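Local structure of hydroxyglutarate synthase (Pseudomonas putida, 6W1G) at residues A14-A19 against T181-A186; Q26-Y31 against F269-E274; Q94-Y99 against Q438-L443. The protein catalyses the iron(II)-dependent decarboxylation and hydroxylation of 2-oxoadipate to D-2-hydroxyglutarate, in a D-lysine catabolic pathway. One frame throughout, in Å; residues are numbered along the deposited sequence. Where two conformers were deposited one is given.

Contact 1: A14-A19 against T181-A186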
ATOM      1  N   ALA A  14       7.602 -12.678  -0.713  1.00 10.57           N
ATOM      2  CA  ALA A  14       8.052 -12.497   0.675  1.00 10.82           C
ATOM      3  C   ALA A  14       9.542 -12.277   0.735  1.00 10.74           C
ATOM      4  O   ALA A  14      10.040 -11.429   1.497  1.00 11.11           O
ATOM      5  CB  ALA A  14       7.648 -13.713   1.504  1.00 11.76           C
ATOM      6  N   GLN A  15      10.297 -13.045  -0.057  1.00 10.74           N
ATOM      7  CA  GLN A  15      11.749 -12.893  -0.087  1.00 11.07           C
ATOM      8  C   GLN A  15      12.169 -11.529  -0.625  1.00 11.67           C
ATOM      9  O   GLN A  15      13.116 -10.896  -0.115  1.00 11.92           O
ATOM     10  CB  GLN A  15      12.350 -14.004  -0.931  1.00 14.34           C
ATOM     11  CG  GLN A  15      12.342 -15.346  -0.238  1.00 19.51           C
ATOM     12  CD  GLN A  15      12.751 -16.475  -1.134  1.00 27.92           C
ATOM     13  OE1 GLN A  15      12.918 -16.301  -2.337  1.00 32.55           O
ATOM     14  NE2 GLN A  15      12.891 -17.651  -0.556  1.00 33.93           N
ATOM     15  N   PHE A  16      11.476 -11.053  -1.653  1.00 10.85           N
ATOM     16  CA  PHE A  16      11.777  -9.750  -2.223  1.00 10.54           C
ATOM     17  C   PHE A  16      11.491  -8.639  -1.231  1.00 10.98           C
ATOM     18  O   PHE A  16      12.308  -7.722  -1.058  1.00 11.12           O
ATOM     19  CB  PHE A  16      10.964  -9.552  -3.510  1.00 10.90           C
ATOM     20  CG  PHE A  16      11.185  -8.234  -4.187  1.00 11.29           C
ATOM     21  CD1 PHE A  16      12.308  -8.006  -4.963  1.00 13.89           C
ATOM     22  CD2 PHE A  16      10.283  -7.211  -4.050  1.00 15.83           C
ATOM     23  CE1 PHE A  16      12.520  -6.772  -5.587  1.00 14.92           C
ATOM     24  CE2 PHE A  16      10.506  -5.994  -4.662  1.00 17.82           C
ATOM     25  CZ  PHE A  16      11.627  -5.773  -5.422  1.00 15.96           C
ATOM     26  N   SER A  17      10.340  -8.701  -0.548  1.00 10.09           N
ATOM     27  CA  SER A  17      10.011  -7.690   0.449  1.00  9.46           C
ATOM     28  C   SER A  17      11.093  -7.655   1.521  1.00 10.70           C
ATOM     29  O   SER A  17      11.542  -6.591   1.970  1.00 10.79           O
ATOM     30  CB  SER A  17       8.673  -8.013   1.053  1.00 10.42           C
ATOM     31  OG  SER A  17       8.360  -7.078   2.060  1.00 11.48           O
ATOM     32  N   ALA A  18      11.505  -8.834   2.008  1.00 10.99           N
ATOM     33  CA  ALA A  18      12.528  -8.877   3.049  1.00 11.90           C
ATOM     34  C   ALA A  18      13.862  -8.330   2.570  1.00 12.06           C
ATOM     35  O   ALA A  18      14.554  -7.595   3.304  1.00 12.43           O
ATOM     36  CB  ALA A  18      12.721 -10.314   3.547  1.00 13.38           C
ATOM     37  N   ALA A  19      14.243  -8.661   1.326  1.00 11.74           N
ATOM     38  CA  ALA A  19      15.507  -8.145   0.781  1.00 12.20           C
ATOM     39  C   ALA A  19      15.436  -6.640   0.575  1.00 11.46           C
ATOM     40  O   ALA A  19      16.431  -5.933   0.800  1.00 12.53           O
ATOM     41  CB  ALA A  19      15.854  -8.869  -0.521  1.00 13.79           C
ATOM     42  N   THR A 181      18.197 -15.628  -7.649  1.00 14.66           N
ATOM     43  CA  THR A 181      18.879 -14.747  -8.580  1.00 14.44           C
ATOM     44  C   THR A 181      17.950 -13.627  -9.019  1.00 12.44           C
ATOM     45  O   THR A 181      18.350 -12.457  -9.098  1.00 13.51           O
ATOM     46  CB  THR A 181      19.389 -15.538  -9.781  1.00 14.99           C
ATOM     47  OG1 THR A 181      20.243 -16.588  -9.316  1.00 17.51           O
ATOM     48  CG2 THR A 181      20.131 -14.640 -10.773  1.00 15.46           C
ATOM     49  N   PHE A 182      16.706 -13.976  -9.318  1.00 11.55           N
ATOM     50  CA  PHE A 182      15.709 -12.977  -9.701  1.00 11.32           C
ATOM     51  C   PHE A 182      15.567 -11.874  -8.645  1.00 11.63           C
ATOM     52  O   PHE A 182      15.505 -10.686  -8.980  1.00 11.85           O
ATOM     53  CB  PHE A 182      14.350 -13.648  -9.995  1.00 11.53           C
ATOM     54  CG  PHE A 182      13.244 -12.665 -10.191  1.00 10.90           C
ATOM     55  CD1 PHE A 182      13.065 -11.993 -11.387  1.00 11.80           C
ATOM     56  CD2 PHE A 182      12.438 -12.335  -9.112  1.00 12.23           C
ATOM     57  CE1 PHE A 182      12.038 -11.039 -11.468  1.00 12.70           C
ATOM     58  CE2 PHE A 182      11.435 -11.422  -9.227  1.00 13.59           C
ATOM     59  CZ  PHE A 182      11.250 -10.776 -10.388  1.00 12.69           C
ATOM     60  N   VAL A 183      15.450 -12.267  -7.360  1.00 11.87           N
ATOM     61  CA  VAL A 183      15.270 -11.265  -6.321  1.00 12.68           C
ATOM     62  C   VAL A 183      16.452 -10.324  -6.302  1.00 12.93           C
ATOM     63  O   VAL A 183      16.284  -9.108  -6.228  1.00 13.30           O
ATOM     64  CB  VAL A 183      15.037 -11.967  -4.968  1.00 12.96           C
ATOM     65  CG1 VAL A 183      15.209 -10.979  -3.830  1.00 13.80           C
ATOM     66  CG2 VAL A 183      13.636 -12.589  -4.955  1.00 14.21           C
ATOM     67  N   GLN A 184      17.656 -10.874  -6.403  1.00 12.29           N
ATOM     68  CA  GLN A 184      18.823 -10.008  -6.341  1.00 13.50           C
ATOM     69  C   GLN A 184      18.904  -9.086  -7.549  1.00 13.02           C
ATOM     70  O   GLN A 184      19.297  -7.910  -7.424  1.00 14.46           O
ATOM     71  CB  GLN A 184      20.062 -10.857  -6.195  1.00 17.76           C
ATOM     72  CG  GLN A 184      20.174 -11.480  -4.769  1.00 21.68           C
ATOM     73  CD  GLN A 184      19.988 -10.515  -3.536  1.00 23.97           C
ATOM     74  OE1 GLN A 184      20.575  -9.419  -3.460  1.00 26.32           O
ATOM     75  NE2 GLN A 184      19.152 -10.939  -2.580  1.00 25.60           N
ATOM     76  N   GLU A 185      18.586  -9.610  -8.732  1.00 11.75           N
ATOM     77  CA  GLU A 185      18.651  -8.784  -9.921  1.00 12.43           C
ATOM     78  C   GLU A 185      17.581  -7.728  -9.930  1.00 12.23           C
ATOM     79  O   GLU A 185      17.819  -6.590 -10.338  1.00 14.04           O
ATOM     80  CB  GLU A 185      18.587  -9.669 -11.160  1.00 12.78           C
ATOM     81  CG  GLU A 185      19.781 -10.540 -11.355  1.00 16.24           C
ATOM     82  CD  GLU A 185      21.073  -9.779 -11.701  1.00 17.56           C
ATOM     83  OE1 GLU A 185      21.009  -8.645 -12.217  1.00 17.47           O
ATOM     84  OE2 GLU A 185      22.162 -10.358 -11.481  1.00 22.31           O
ATOM     85  N   ALA A 186      16.378  -8.100  -9.524  1.00 13.11           N
ATOM     86  CA  ALA A 186      15.290  -7.126  -9.441  1.00 13.68           C
ATOM     87  C   ALA A 186      15.612  -6.012  -8.464  1.00 13.91           C
ATOM     88  O   ALA A 186      15.273  -4.854  -8.700  1.00 14.57           O
ATOM     89  CB  ALA A 186      14.013  -7.818  -8.995  1.00 15.34           C
TER
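V183 is the bump and the surface around F16 and A19 the hollow in this helix-on-helix packing, where helix 176-188 lies against helix 9-27 with the two short axes 9.8 Å apart and crossing at -40°. The valine is set so that its two methyls do different work. CG1, anti to the backbone N (chi1 165°), drops into the dip between successive turns, touching both A19 CB and the F16 backbone, V183 CG1 lying 4.0 Å from F16 CA. CG2 faces the flank of the same turn, 4.3 Å from F16 CB, and lies next to Q15 CB.

The F16 ring answers from the opposite helix. With CG anti to its own N, it leaves the axis of helix 9-27 and reaches past the valine, which meets the ring edge near its plane, on to the methyl of A186, which lies obliquely to the ring. A186 CB also lies above one face of the F182 ring, offset toward its rim. F16 is further packed by M91 and F190, while S17 OG, turned away from this interface, is hydrogen-bonded to R69 NH2. At the solvent side Q15 and Q184 border the patch, the amide of Q184 being held by E180. No hydrogen bond joins the two segments; the ring's own touch is F16 CE1 against A186 CB, at 3.9 Å.

Contact 2: Q26-Y31 against F269-E274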
ATOM      1  N   GLN A  26      19.923  -0.386   5.214  1.00 12.36           N
ATOM      2  CA  GLN A  26      21.319  -0.015   5.031  1.00 14.10           C
ATOM      3  C   GLN A  26      21.432   1.397   4.450  1.00 13.54           C
ATOM      4  O   GLN A  26      22.299   2.176   4.861  1.00 14.94           O
ATOM      5  CB  GLN A  26      21.979  -1.078   4.155  1.00 19.15           C
ATOM      6  CG  GLN A  26      23.370  -0.704   3.682  1.00 27.90           C
ATOM      7  CD  GLN A  26      23.373   0.069   2.350  1.00 38.02           C
ATOM      8  OE1 GLN A  26      23.990   1.129   2.235  1.00 40.04           O
ATOM      9  NE2 GLN A  26      22.672  -0.474   1.336  1.00 42.46           N
ATOM     10  N   GLU A  27      20.587   1.729   3.512  1.00 11.88           N
ATOM     11  CA  GLU A  27      20.611   3.049   2.895  1.00 12.42           C
ATOM     12  C   GLU A  27      20.128   4.139   3.841  1.00 12.13           C
ATOM     13  O   GLU A  27      20.613   5.277   3.775  1.00 12.06           O
ATOM     14  CB  GLU A  27      19.742   3.061   1.635  1.00 12.66           C
ATOM     15  CG  GLU A  27      20.269   2.199   0.497  1.00 13.93           C
ATOM     16  CD  GLU A  27      19.428   2.281  -0.773  1.00 15.75           C
ATOM     17  OE1 GLU A  27      18.382   2.954  -0.769  1.00 15.71           O
ATOM     18  OE2 GLU A  27      19.850   1.695  -1.802  1.00 17.72           O
ATOM     19  N   VAL A  28      19.129   3.838   4.669  1.00 11.65           N
ATOM     20  CA  VAL A  28      18.389   4.806   5.466  1.00 11.54           C
ATOM     21  C   VAL A  28      18.297   4.269   6.892  1.00 12.16           C
ATOM     22  O   VAL A  28      17.288   3.637   7.283  1.00 12.10           O
ATOM     23  CB  VAL A  28      16.999   5.086   4.858  1.00 12.07           C
ATOM     24  CG1 VAL A  28      16.229   6.098   5.651  1.00 12.31           C
ATOM     25  CG2 VAL A  28      17.133   5.548   3.415  1.00 13.62           C
ATOM     26  N   PRO A  29      19.297   4.539   7.740  1.00 11.43           N
ATOM     27  CA  PRO A  29      19.316   3.917   9.084  1.00 12.56           C
ATOM     28  C   PRO A  29      18.091   4.225   9.924  1.00 12.32           C
ATOM     29  O   PRO A  29      17.688   3.381  10.738  1.00 13.11           O
ATOM     30  CB  PRO A  29      20.592   4.497   9.709  1.00 16.43           C
ATOM     31  CG  PRO A  29      21.422   4.880   8.621  1.00 16.78           C
ATOM     32  CD  PRO A  29      20.579   5.165   7.400  1.00 12.96           C
ATOM     33  N   LEU A  30      17.476   5.396   9.768  1.00 12.41           N
ATOM     34  CA  LEU A  30      16.304   5.729  10.586  1.00 12.72           C
ATOM     35  C   LEU A  30      15.113   4.851  10.282  1.00 12.82           C
ATOM     36  O   LEU A  30      14.219   4.739  11.130  1.00 13.86           O
ATOM     37  CB  LEU A  30      16.001   7.236  10.464  1.00 13.97           C
ATOM     38  CG  LEU A  30      16.883   8.156  11.329  1.00 17.50           C
ATOM     39  CD1 LEU A  30      16.761   9.623  10.936  1.00 19.63           C
ATOM     40  CD2 LEU A  30      16.619   8.018  12.844  1.00 18.96           C
ATOM     41  N   TYR A  31      15.083   4.190   9.116  1.00 12.94           N
ATOM     42  CA  TYR A  31      14.071   3.171   8.861  1.00 12.70           C
ATOM     43  C   TYR A  31      14.232   1.995   9.815  1.00 12.39           C
ATOM     44  O   TYR A  31      13.251   1.456  10.325  1.00 13.44           O
ATOM     45  CB  TYR A  31      14.128   2.739   7.405  1.00 13.41           C
ATOM     46  CG  TYR A  31      13.328   1.515   7.098  1.00 12.01           C
ATOM     47  CD1 TYR A  31      11.955   1.566   6.913  1.00 12.34           C
ATOM     48  CD2 TYR A  31      13.961   0.302   6.938  1.00 11.90           C
ATOM     49  CE1 TYR A  31      11.254   0.424   6.550  1.00 12.65           C
ATOM     50  CE2 TYR A  31      13.286  -0.832   6.600  1.00 12.97           C
ATOM     51  CZ  TYR A  31      11.922  -0.778   6.393  1.00 12.51           C
ATOM     52  OH  TYR A  31      11.205  -1.917   6.078  1.00 14.19           O
ATOM     53  N   PHE A 269       7.806  11.536   7.652  1.00 13.05           N
ATOM     54  CA  PHE A 269       8.904  12.175   8.382  1.00 13.34           C
ATOM     55  C   PHE A 269      10.104  12.262   7.462  1.00 13.03           C
ATOM     56  O   PHE A 269      10.232  11.512   6.489  1.00 15.33           O
ATOM     57  CB  PHE A 269       9.241  11.366   9.636  1.00 14.20           C
ATOM     58  CG  PHE A 269       9.639   9.940   9.397  1.00 14.71           C
ATOM     59  CD1 PHE A 269       8.687   8.926   9.314  1.00 16.64           C
ATOM     60  CD2 PHE A 269      10.976   9.595   9.260  1.00 15.30           C
ATOM     61  CE1 PHE A 269       9.072   7.629   9.086  1.00 16.93           C
ATOM     62  CE2 PHE A 269      11.356   8.308   9.042  1.00 16.07           C
ATOM     63  CZ  PHE A 269      10.401   7.316   8.966  1.00 18.79           C
ATOM     64  N   LYS A 270      11.031  13.108   7.816  1.00 13.54           N
ATOM     65  CA  LYS A 270      12.278  13.197   7.085  1.00 14.04           C
ATOM     66  C   LYS A 270      13.194  12.091   7.582  1.00 13.27           C
ATOM     67  O   LYS A 270      13.477  11.992   8.773  1.00 15.67           O
ATOM     68  CB  LYS A 270      12.939  14.557   7.296  1.00 16.07           C
ATOM     69  CG  LYS A 270      14.200  14.734   6.430  1.00 20.32           C
ATOM     70  CD  LYS A 270      14.780  16.138   6.471  1.00 25.76           C
ATOM     71  CE  LYS A 270      16.070  16.284   5.658  1.00 28.54           C
ATOM     72  NZ  LYS A 270      16.578  17.662   5.769  1.00 34.78           N
ATOM     73  N   ALA A 271      13.682  11.266   6.657  1.00 13.46           N
ATOM     74  CA  ALA A 271      14.470  10.102   7.029  1.00 13.85           C
ATOM     75  C   ALA A 271      15.956  10.274   6.822  1.00 14.32           C
ATOM     76  O   ALA A 271      16.733   9.732   7.609  1.00 16.00           O
ATOM     77  CB  ALA A 271      14.002   8.869   6.275  1.00 16.10           C
ATOM     78  N   LEU A 272      16.397  10.992   5.783  1.00 13.50           N
ATOM     79  CA  LEU A 272      17.824  11.141   5.518  1.00 13.60           C
ATOM     80  C   LEU A 272      18.044  12.298   4.548  1.00 14.45           C
ATOM     81  O   LEU A 272      17.289  12.462   3.584  1.00 16.80           O
ATOM     82  CB  LEU A 272      18.388   9.838   4.931  1.00 13.88           C
ATOM     83  CG  LEU A 272      19.895   9.807   4.720  1.00 13.78           C
ATOM     84  CD1 LEU A 272      20.634   9.755   6.009  1.00 16.78           C
ATOM     85  CD2 LEU A 272      20.234   8.598   3.870  1.00 16.67           C
ATOM     86  N   GLN A 273      19.085  13.090   4.780  1.00 15.03           N
ATOM     87  CA  GLN A 273      19.540  14.055   3.787  1.00 16.79           C
ATOM     88  C   GLN A 273      20.601  13.396   2.911  1.00 18.16           C
ATOM     89  O   GLN A 273      21.656  12.993   3.403  1.00 21.02           O
ATOM     90  CB  GLN A 273      20.101  15.295   4.465  1.00 19.10           C
ATOM     91  CG  GLN A 273      20.337  16.472   3.523  1.00 23.19           C
ATOM     92  CD  GLN A 273      19.069  17.106   2.923  1.00 30.58           C
ATOM     93  OE1 GLN A 273      17.938  16.691   3.193  1.00 34.19           O
ATOM     94  NE2 GLN A 273      19.276  18.138   2.108  1.00 34.76           N
ATOM     95  N   GLU A 274      20.312  13.250   1.637  1.00 20.74           N
ATOM     96  CA  GLU A 274      21.247  12.635   0.702  1.00 22.89           C
ATOM     97  C   GLU A 274      21.945  13.702  -0.137  1.00 27.05           C
ATOM     98  O   GLU A 274      21.505  14.849  -0.249  1.00 27.85           O
ATOM     99  CB  GLU A 274      20.527  11.646  -0.208  1.00 23.05           C
ATOM    100  CG  GLU A 274      20.611  10.209   0.315  1.00 22.77           C
ATOM    101  CD  GLU A 274      22.054   9.669   0.366  1.00 22.19           C
ATOM    102  OE1 GLU A 274      22.988  10.363  -0.082  1.00 26.37           O
ATOM    103  OE2 GLU A 274      22.244   8.521   0.843  1.00 22.97           O
TER
HETATM  104  O   HOH W   1      20.395   6.532   1.154  1.00 16.82           O
HETATM  105  O   HOH W   2      18.416   7.596   8.124  1.00 13.69           O
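A classic beta bulge, A271 and L272 standing opposite the single residue R291 of strand 288-298, meets the turn between helix 9-27 and helix 29-48 at V28 and L30. V28 breaks the helical run, and its CG1, anti to the backbone N (chi1 -179°), presses end-on against the bulge methyl, 3.6 Å from A271 CB. CG2 is turned the other way, toward L272.

L272 and L30 each lay a methyl beside a backbone carbonyl of the other segment. L272 CD2 comes to 3.3 Å from E27 O, and L30 CD1 comes equally near A271 O. Two waters take up the polar groups along the seam. One donates to both E27 O and the carboxylate of E274, at 2.7 Å from E274 OE2. The other accepts from L30 N and donates to A271 O, 2.8 Å away, so the carbonyl that L30 brushes still has a polar partner. No direct hydrogen bond crosses the segments, and water supplies the polar links.

E27 sends its own carboxylate elsewhere, to a salt bridge with R291 and a hydrogen bond from W192 N. The turn thus leans on both strands of a two-stranded antiparallel sheet: on 264-275 through A271 and L272, and on 288-298 through R291, which V28 also touches, while I246 from a loop packs on L30 and F269.

Contact 3: Q94-Y99 against Q438-L443; sequences QPVGYY and QDELAL
An edge strand of the mixed sheet, 94-100, is met at V96 by Q438, two residues ahead of helix 440-458, in a single backbone bridge. Q438 makes both bonds of the bridge, one as donor and one as acceptor: its N gives a nearly straight bond (175°) to P95 O at 2.8 Å, and its carbonyl receives G97 N at 3.0 Å, the donor in the carbonyl plane. This is the bonding pattern of a parallel bridge, limited to one residue, with the chain turning into the helix directly afterwards. D439 is the N-cap, its OD1 weakly accepting from L441 N.

V96 fills the angle between strand and helix. CG1 rests on E440 CB, 3.6 Å away, while CG2 meets L443 CD1 tip to tip at 4.1 Å and lies against Q438 CB. With an alanine here both branches are missing, which would probably open a gap beneath the first helical turn and leave L443 and the E440 stem without their apolar partner. E440 takes the crowded position for CG (chi1 65°), bringing OE1 to 3.5 Å from G97 CA; a CB on G97 would be pressed by Y99 CE1, and its positive phi also favours glycine. E440 OE2 accepts from a water that in turn accepts from Y98 N.

On its other side strand 94-100 pairs with 108-114. Strands 69-75, 94-100, 108-114 and 127-133, with helix 78-90 after the first, form the beta-alpha-beta-beta-beta module characteristic of the glyoxalase (vicinal oxygen chelate) superfamily.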
ATOM      1  N   GLN A  94      -0.233  -8.100  -9.042  1.00 10.59           N
ATOM      2  CA  GLN A  94      -1.035  -7.572 -10.121  1.00 11.09           C
ATOM      3  C   GLN A  94      -1.360  -6.116  -9.877  1.00  9.82           C
ATOM      4  O   GLN A  94      -1.451  -5.694  -8.729  1.00  9.74           O
ATOM      5  CB  GLN A  94      -2.331  -8.353 -10.277  1.00 15.84           C
ATOM      6  CG  GLN A  94      -2.096  -9.807 -10.483  1.00 21.86           C
ATOM      7  CD  GLN A  94      -3.404 -10.567 -10.533  1.00 29.01           C
ATOM      8  OE1 GLN A  94      -4.321 -10.196 -11.277  1.00 32.73           O
ATOM      9  NE2 GLN A  94      -3.515 -11.627  -9.729  1.00 29.96           N
ATOM     10  N   PRO A  95      -1.611  -5.324 -10.931  1.00 10.39           N
ATOM     11  CA  PRO A  95      -1.958  -3.902 -10.722  1.00 10.80           C
ATOM     12  C   PRO A  95      -3.388  -3.742 -10.238  1.00 11.28           C
ATOM     13  O   PRO A  95      -4.317  -4.226 -10.901  1.00 13.57           O
ATOM     14  CB  PRO A  95      -1.768  -3.293 -12.114  1.00 12.44           C
ATOM     15  CG  PRO A  95      -1.998  -4.477 -13.039  1.00 15.16           C
ATOM     16  CD  PRO A  95      -1.478  -5.684 -12.364  1.00 12.31           C
ATOM     17  N   VAL A  96      -3.554  -3.082  -9.106  1.00 10.70           N
ATOM     18  CA  VAL A  96      -4.864  -2.888  -8.492  1.00 11.27           C
ATOM     19  C   VAL A  96      -5.056  -1.399  -8.265  1.00 11.36           C
ATOM     20  O   VAL A  96      -4.208  -0.741  -7.652  1.00 12.35           O
ATOM     21  CB  VAL A  96      -4.983  -3.656  -7.160  1.00 11.51           C
ATOM     22  CG1 VAL A  96      -6.356  -3.421  -6.567  1.00 12.03           C
ATOM     23  CG2 VAL A  96      -4.690  -5.123  -7.371  1.00 11.89           C
ATOM     24  N   GLY A  97      -6.201  -0.877  -8.715  1.00 12.18           N
ATOM     25  CA  GLY A  97      -6.558   0.494  -8.476  1.00 13.46           C
ATOM     26  C   GLY A  97      -5.895   1.485  -9.394  1.00 12.92           C
ATOM     27  O   GLY A  97      -4.952   1.180 -10.124  1.00 14.53           O
ATOM     28  N   TYR A  98      -6.401   2.714  -9.365  1.00 14.26           N
ATOM     29  CA  TYR A  98      -5.875   3.791 -10.189  1.00 14.34           C
ATOM     30  C   TYR A  98      -6.022   5.093  -9.415  1.00 15.25           C
ATOM     31  O   TYR A  98      -7.087   5.407  -8.878  1.00 18.90           O
ATOM     32  CB  TYR A  98      -6.644   3.871 -11.521  1.00 17.12           C
ATOM     33  CG  TYR A  98      -6.213   5.059 -12.339  1.00 17.38           C
ATOM     34  CD1 TYR A  98      -4.923   5.147 -12.863  1.00 16.15           C
ATOM     35  CD2 TYR A  98      -7.068   6.121 -12.563  1.00 20.40           C
ATOM     36  CE1 TYR A  98      -4.497   6.232 -13.572  1.00 17.45           C
ATOM     37  CE2 TYR A  98      -6.650   7.218 -13.290  1.00 21.23           C
ATOM     38  CZ  TYR A  98      -5.376   7.273 -13.807  1.00 19.79           C
ATOM     39  OH  TYR A  98      -5.016   8.396 -14.530  1.00 21.16           O
ATOM     40  N   TYR A  99      -4.913   5.828  -9.322  1.00 14.00           N
ATOM     41  CA  TYR A  99      -4.807   7.032  -8.504  1.00 16.22           C
ATOM     42  C   TYR A  99      -4.253   8.127  -9.399  1.00 18.21           C
ATOM     43  O   TYR A  99      -3.099   8.051  -9.816  1.00 19.07           O
ATOM     44  CB  TYR A  99      -3.867   6.828  -7.325  1.00 15.14           C
ATOM     45  CG  TYR A  99      -4.218   5.628  -6.460  1.00 13.56           C
ATOM     46  CD1 TYR A  99      -3.812   4.342  -6.833  1.00 13.63           C
ATOM     47  CD2 TYR A  99      -4.943   5.757  -5.292  1.00 14.17           C
ATOM     48  CE1 TYR A  99      -4.135   3.240  -6.069  1.00 12.35           C
ATOM     49  CE2 TYR A  99      -5.270   4.666  -4.533  1.00 12.99           C
ATOM     50  CZ  TYR A  99      -4.866   3.423  -4.908  1.00 11.83           C
ATOM     51  OH  TYR A  99      -5.223   2.345  -4.123  1.00 12.43           O
ATOM     52  N   GLN A 438      -6.970  -3.878 -11.807  1.00 16.22           N
ATOM     53  CA  GLN A 438      -8.033  -4.617 -11.153  0.58 17.02           C
ATOM     54  C   GLN A 438      -8.835  -3.676 -10.259  1.00 15.37           C
ATOM     55  O   GLN A 438      -8.312  -2.707  -9.707  1.00 16.05           O
ATOM     56  CB  GLN A 438      -7.437  -5.722 -10.286  0.58 21.77           C
ATOM     57  CG  GLN A 438      -6.927  -6.934 -10.975  0.58 26.73           C
ATOM     58  CD  GLN A 438      -7.930  -8.023 -10.787  0.58 24.60           C
ATOM     59  OE1 GLN A 438      -9.115  -7.828 -11.053  0.58 23.80           O
ATOM     60  NE2 GLN A 438      -7.485  -9.161 -10.277  0.58 20.27           N
ATOM     61  N   ASP A 439     -10.120  -4.000 -10.099  1.00 16.06           N
ATOM     62  CA  ASP A 439     -11.026  -3.248  -9.227  1.00 16.43           C
ATOM     63  C   ASP A 439     -10.916  -3.833  -7.825  1.00 13.99           C
ATOM     64  O   ASP A 439     -11.388  -4.955  -7.558  1.00 13.82           O
ATOM     65  CB  ASP A 439     -12.444  -3.381  -9.767  1.00 18.16           C
ATOM     66  CG  ASP A 439     -13.506  -2.749  -8.882  1.00 23.14           C
ATOM     67  OD1 ASP A 439     -13.214  -2.177  -7.808  1.00 23.89           O
ATOM     68  OD2 ASP A 439     -14.682  -2.835  -9.296  1.00 29.04           O
ATOM     69  N   GLU A 440     -10.321  -3.059  -6.915  1.00 13.23           N
ATOM     70  CA  GLU A 440     -10.119  -3.542  -5.553  1.00 12.31           C
ATOM     71  C   GLU A 440     -11.420  -3.884  -4.865  1.00 11.15           C
ATOM     72  O   GLU A 440     -11.451  -4.804  -4.054  1.00 11.56           O
ATOM     73  CB  GLU A 440      -9.300  -2.562  -4.724  1.00 13.82           C
ATOM     74  CG  GLU A 440      -9.900  -1.189  -4.436  1.00 17.70           C
ATOM     75  CD  GLU A 440      -9.699  -0.177  -5.554  1.00 25.66           C
ATOM     76  OE1 GLU A 440      -9.387  -0.575  -6.693  1.00 25.02           O
ATOM     77  OE2 GLU A 440      -9.843   1.032  -5.286  1.00 30.70           O
ATOM     78  N   LEU A 441     -12.487  -3.109  -5.115  1.00 12.11           N
ATOM     79  CA  LEU A 441     -13.760  -3.416  -4.443  1.00 12.12           C
ATOM     80  C   LEU A 441     -14.306  -4.785  -4.855  1.00 12.01           C
ATOM     81  O   LEU A 441     -14.875  -5.508  -4.034  1.00 13.29           O
ATOM     82  CB  LEU A 441     -14.753  -2.292  -4.689  1.00 13.51           C
ATOM     83  CG  LEU A 441     -14.181  -0.922  -4.305  1.00 14.85           C
ATOM     84  CD1 LEU A 441     -15.211   0.176  -4.461  1.00 19.51           C
ATOM     85  CD2 LEU A 441     -13.574  -0.839  -2.900  1.00 17.48           C
ATOM     86  N   ALA A 442     -14.179  -5.136  -6.132  1.00 13.28           N
ATOM     87  CA  ALA A 442     -14.577  -6.466  -6.579  1.00 13.19           C
ATOM     88  C   ALA A 442     -13.741  -7.544  -5.908  1.00 11.00           C
ATOM     89  O   ALA A 442     -14.277  -8.597  -5.511  1.00 11.98           O
ATOM     90  CB  ALA A 442     -14.477  -6.562  -8.104  1.00 15.94           C
ATOM     91  N   LEU A 443     -12.443  -7.282  -5.729  1.00 10.79           N
ATOM     92  CA  LEU A 443     -11.573  -8.248  -5.070  1.00 10.49           C
ATOM     93  C   LEU A 443     -11.983  -8.421  -3.602  1.00  9.97           C
ATOM     94  O   LEU A 443     -11.979  -9.541  -3.075  1.00  9.92           O
ATOM     95  CB  LEU A 443     -10.120  -7.772  -5.157  1.00 11.35           C
ATOM     96  CG  LEU A 443      -9.512  -7.788  -6.554  1.00 14.68           C
ATOM     97  CD1 LEU A 443      -8.136  -7.152  -6.499  1.00 16.87           C
ATOM     98  CD2 LEU A 443      -9.458  -9.175  -7.077  1.00 16.86           C
TER
HETATM   99  O   HOH W   3      -8.625   2.971  -7.443  1.00 26.67           O

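Contacts 1 and 2 share helix 9-27: contact 1 packs its middle on helix 176-188, and contact 2 seats its C-terminal end on strand 264-275, the centres 21 Å apart. Contact 3 lies on the opposite side of the chain's centre from contact 2, about 31 Å away between centres, and 24 Å from contact 1. None touches another. All three lie outside the metal site, where H70, H226 and E294 hold nickel, the same residues that bind iron(II). Between side chains, F16 is about 11 Å and V96 about 12 Å from H70, whereas A271 of contact 2 comes to about 8 Å from H226. G97 lies about 10 Å from the side chain of V402, which binds 2-oxoadipate.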